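Local coordinates for erythrocyte membrane protein 1 (PDB 6S8T) that probably binds a host cell-surface receptor, here as an ICAM-1-binding DBLbeta domain of a malaria-parasite adhesin, at residues K364-E367 with L368-A372. Sequence-based numbering, arbitrary orientation.
Sequences KYEE and LYLQA
The rings of Tyr365 and Tyr369 stand one helical turn apart and meet obliquely, CE1 of Tyr365 lying 4.5 Å from CD1 of Tyr369. At that distance the rings barely touch; each also makes an edge-to-face contact with Phe395 of helix 388-402. The four-residue spacing puts both tyrosines on one flank, and matching chi1 values, with CG anti to the backbone N (-176° and -168°), send their rings the same way. Tyrosine suits this buried flank: its ring fills apolar space, while the hydroxyl of Tyr365 reaches the backbone O of Tyr414.

The other flat pair is polar. Glu367 and Gln371 run side by side, their carboxylate and amide planes 35° apart. Their side chains come nearest where CG of Glu367 lies 3.9 Å from OE1 of Gln371; OE2 of Glu367 is 4.0 Å from that same OE1, and neither approach is a hydrogen bond. Polar chains suit this flank, where Glu367 is exposed and Gln371 partly so.

Leu368 is buried against Tyr388 and Met391, and its CG packs 4.1 Å from CE of Lys364. Bends at chi2 and chi4 bring CE of the lysine across the leucine, while NZ goes on to a salt bridge with Asp385. On the exposed side, CD1 of Leu370 rests 4.0 Å from CG of Glu366.

Beneath these pairs run i to i+4 backbone bonds, among them Leu368 N to Lys364 O at 3.1 Å. Tyr365, Leu368, Tyr369 and Ala372 on the buried side, with Glu366 and Glu367 outside, mark an amphipathic alpha-helix, Leu370 being an exposed apolar exception; here it is the C-terminal end of helix 335-372 packing on helix 388-402 in the largely helical DBL fold.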
ATOM      1  N   LYS A 364      11.988  12.736  -2.566  1.00 34.59           N
ATOM      2  CA  LYS A 364      10.835  13.212  -1.810  1.00 35.60           C
ATOM      3  C   LYS A 364      10.915  12.768  -0.355  1.00 34.61           C
ATOM      4  O   LYS A 364      10.584  13.543   0.552  1.00 36.53           O
ATOM      5  CB  LYS A 364       9.538  12.728  -2.457  1.00 37.12           C
ATOM      6  CG  LYS A 364       8.286  13.384  -1.889  1.00 40.94           C
ATOM      7  CD  LYS A 364       8.387  14.902  -1.970  1.00 48.70           C
ATOM      8  CE  LYS A 364       7.179  15.576  -1.345  1.00 55.68           C
ATOM      9  NZ  LYS A 364       5.922  15.195  -2.043  1.00 61.85           N
ATOM     10  N   TYR A 365      11.355  11.527  -0.114  1.00 30.41           N
ATOM     11  CA  TYR A 365      11.578  11.060   1.254  1.00 27.80           C
ATOM     12  C   TYR A 365      12.484  12.018   2.018  1.00 30.62           C
ATOM     13  O   TYR A 365      12.156  12.447   3.130  1.00 28.85           O
ATOM     14  CB  TYR A 365      12.188   9.655   1.235  1.00 26.03           C
ATOM     15  CG  TYR A 365      12.387   9.022   2.606  1.00 27.21           C
ATOM     16  CD1 TYR A 365      13.442   9.403   3.435  1.00 30.23           C
ATOM     17  CD2 TYR A 365      11.535   8.026   3.059  1.00 26.13           C
ATOM     18  CE1 TYR A 365      13.624   8.822   4.681  1.00 30.48           C
ATOM     19  CE2 TYR A 365      11.710   7.442   4.301  1.00 24.70           C
ATOM     20  CZ  TYR A 365      12.752   7.838   5.105  1.00 27.28           C
ATOM     21  OH  TYR A 365      12.915   7.246   6.336  1.00 27.43           O
ATOM     22  N   GLU A 366      13.634  12.360   1.431  1.00 32.11           N
ATOM     23  CA  GLU A 366      14.622  13.175   2.133  1.00 39.90           C
ATOM     24  C   GLU A 366      14.114  14.594   2.355  1.00 39.69           C
ATOM     25  O   GLU A 366      14.371  15.192   3.405  1.00 43.22           O
ATOM     26  CB  GLU A 366      15.938  13.180   1.351  1.00 48.25           C
ATOM     27  CG  GLU A 366      17.064  13.992   1.980  1.00 60.03           C
ATOM     28  CD  GLU A 366      18.383  13.837   1.234  1.00 69.36           C
ATOM     29  OE1 GLU A 366      19.434  13.688   1.893  1.00 72.87           O
ATOM     30  OE2 GLU A 366      18.369  13.862  -0.015  1.00 72.54           O
ATOM     31  N   GLU A 367      13.384  15.142   1.382  1.00 38.63           N
ATOM     32  CA  GLU A 367      12.821  16.480   1.535  1.00 39.79           C
ATOM     33  C   GLU A 367      11.875  16.549   2.728  1.00 36.47           C
ATOM     34  O   GLU A 367      11.933  17.498   3.521  1.00 37.46           O
ATOM     35  CB  GLU A 367      12.104  16.887   0.248  1.00 43.98           C
ATOM     36  CG  GLU A 367      11.414  18.235   0.305  1.00 53.05           C
ATOM     37  CD  GLU A 367      10.815  18.636  -1.029  1.00 61.94           C
ATOM     38  OE1 GLU A 367      11.441  18.352  -2.076  1.00 66.16           O
ATOM     39  OE2 GLU A 367       9.718  19.229  -1.034  1.00 64.35           O
ATOM     40  N   LEU A 368      11.005  15.548   2.878  1.00 31.93           N
ATOM     41  CA  LEU A 368      10.069  15.535   3.997  1.00 33.38           C
ATOM     42  C   LEU A 368      10.774  15.289   5.326  1.00 31.78           C
ATOM     43  O   LEU A 368      10.363  15.838   6.354  1.00 34.00           O
ATOM     44  CB  LEU A 368       8.992  14.476   3.768  1.00 30.50           C
ATOM     45  CG  LEU A 368       8.061  14.739   2.585  1.00 36.29           C
ATOM     46  CD1 LEU A 368       7.162  13.541   2.336  1.00 37.65           C
ATOM     47  CD2 LEU A 368       7.237  15.991   2.835  1.00 38.30           C
ATOM     48  N   TYR A 369      11.825  14.468   5.326  1.00 29.88           N
ATOM     49  CA  TYR A 369      12.544  14.186   6.562  1.00 30.21           C
ATOM     50  C   TYR A 369      13.281  15.421   7.065  1.00 31.81           C
ATOM     51  O   TYR A 369      13.304  15.689   8.271  1.00 28.43           O
ATOM     52  CB  TYR A 369      13.516  13.027   6.342  1.00 33.42           C
ATOM     53  CG  TYR A 369      14.112  12.465   7.612  1.00 37.01           C
ATOM     54  CD1 TYR A 369      13.475  11.442   8.308  1.00 36.90           C
ATOM     55  CD2 TYR A 369      15.318  12.946   8.109  1.00 38.12           C
ATOM     56  CE1 TYR A 369      14.020  10.919   9.469  1.00 35.82           C
ATOM     57  CE2 TYR A 369      15.870  12.431   9.266  1.00 37.02           C
ATOM     58  CZ  TYR A 369      15.218  11.419   9.941  1.00 36.79           C
ATOM     59  OH  TYR A 369      15.769  10.906  11.093  1.00 38.66           O
ATOM     60  N   LEU A 370      13.881  16.188   6.150  1.00 30.83           N
ATOM     61  CA  LEU A 370      14.610  17.391   6.545  1.00 35.38           C
ATOM     62  C   LEU A 370      13.666  18.470   7.060  1.00 39.39           C
ATOM     63  O   LEU A 370      13.993  19.182   8.018  1.00 42.20           O
ATOM     64  CB  LEU A 370      15.429  17.917   5.367  1.00 32.42           C
ATOM     65  CG  LEU A 370      16.561  17.026   4.851  1.00 34.60           C
ATOM     66  CD1 LEU A 370      17.196  17.641   3.616  1.00 36.00           C
ATOM     67  CD2 LEU A 370      17.601  16.793   5.932  1.00 33.21           C
ATOM     68  N   GLN A 371      12.496  18.613   6.434  1.00 37.87           N
ATOM     69  CA  GLN A 371      11.550  19.630   6.879  1.00 40.35           C
ATOM     70  C   GLN A 371      10.939  19.281   8.229  1.00 40.60           C
ATOM     71  O   GLN A 371      10.573  20.182   8.991  1.00 44.29           O
ATOM     72  CB  GLN A 371      10.459  19.825   5.831  1.00 41.83           C
ATOM     73  CG  GLN A 371      10.972  20.420   4.537  1.00 44.42           C
ATOM     74  CD  GLN A 371       9.861  20.767   3.574  1.00 50.55           C
ATOM     75  OE1 GLN A 371      10.110  21.218   2.457  1.00 55.40           O
ATOM     76  NE2 GLN A 371       8.625  20.558   4.002  1.00 52.88           N
ATOM     77  N   ALA A 372      10.830  17.989   8.544  1.00 35.63           N
ATOM     78  CA  ALA A 372      10.277  17.583   9.832  1.00 34.16           C
ATOM     79  C   ALA A 372      11.152  18.058  10.986  1.00 39.22           C
ATOM     80  O   ALA A 372      10.649  18.597  11.979  1.00 41.95           O
ATOM     81  CB  ALA A 372      10.107  16.065   9.878  1.00 31.31           C
TER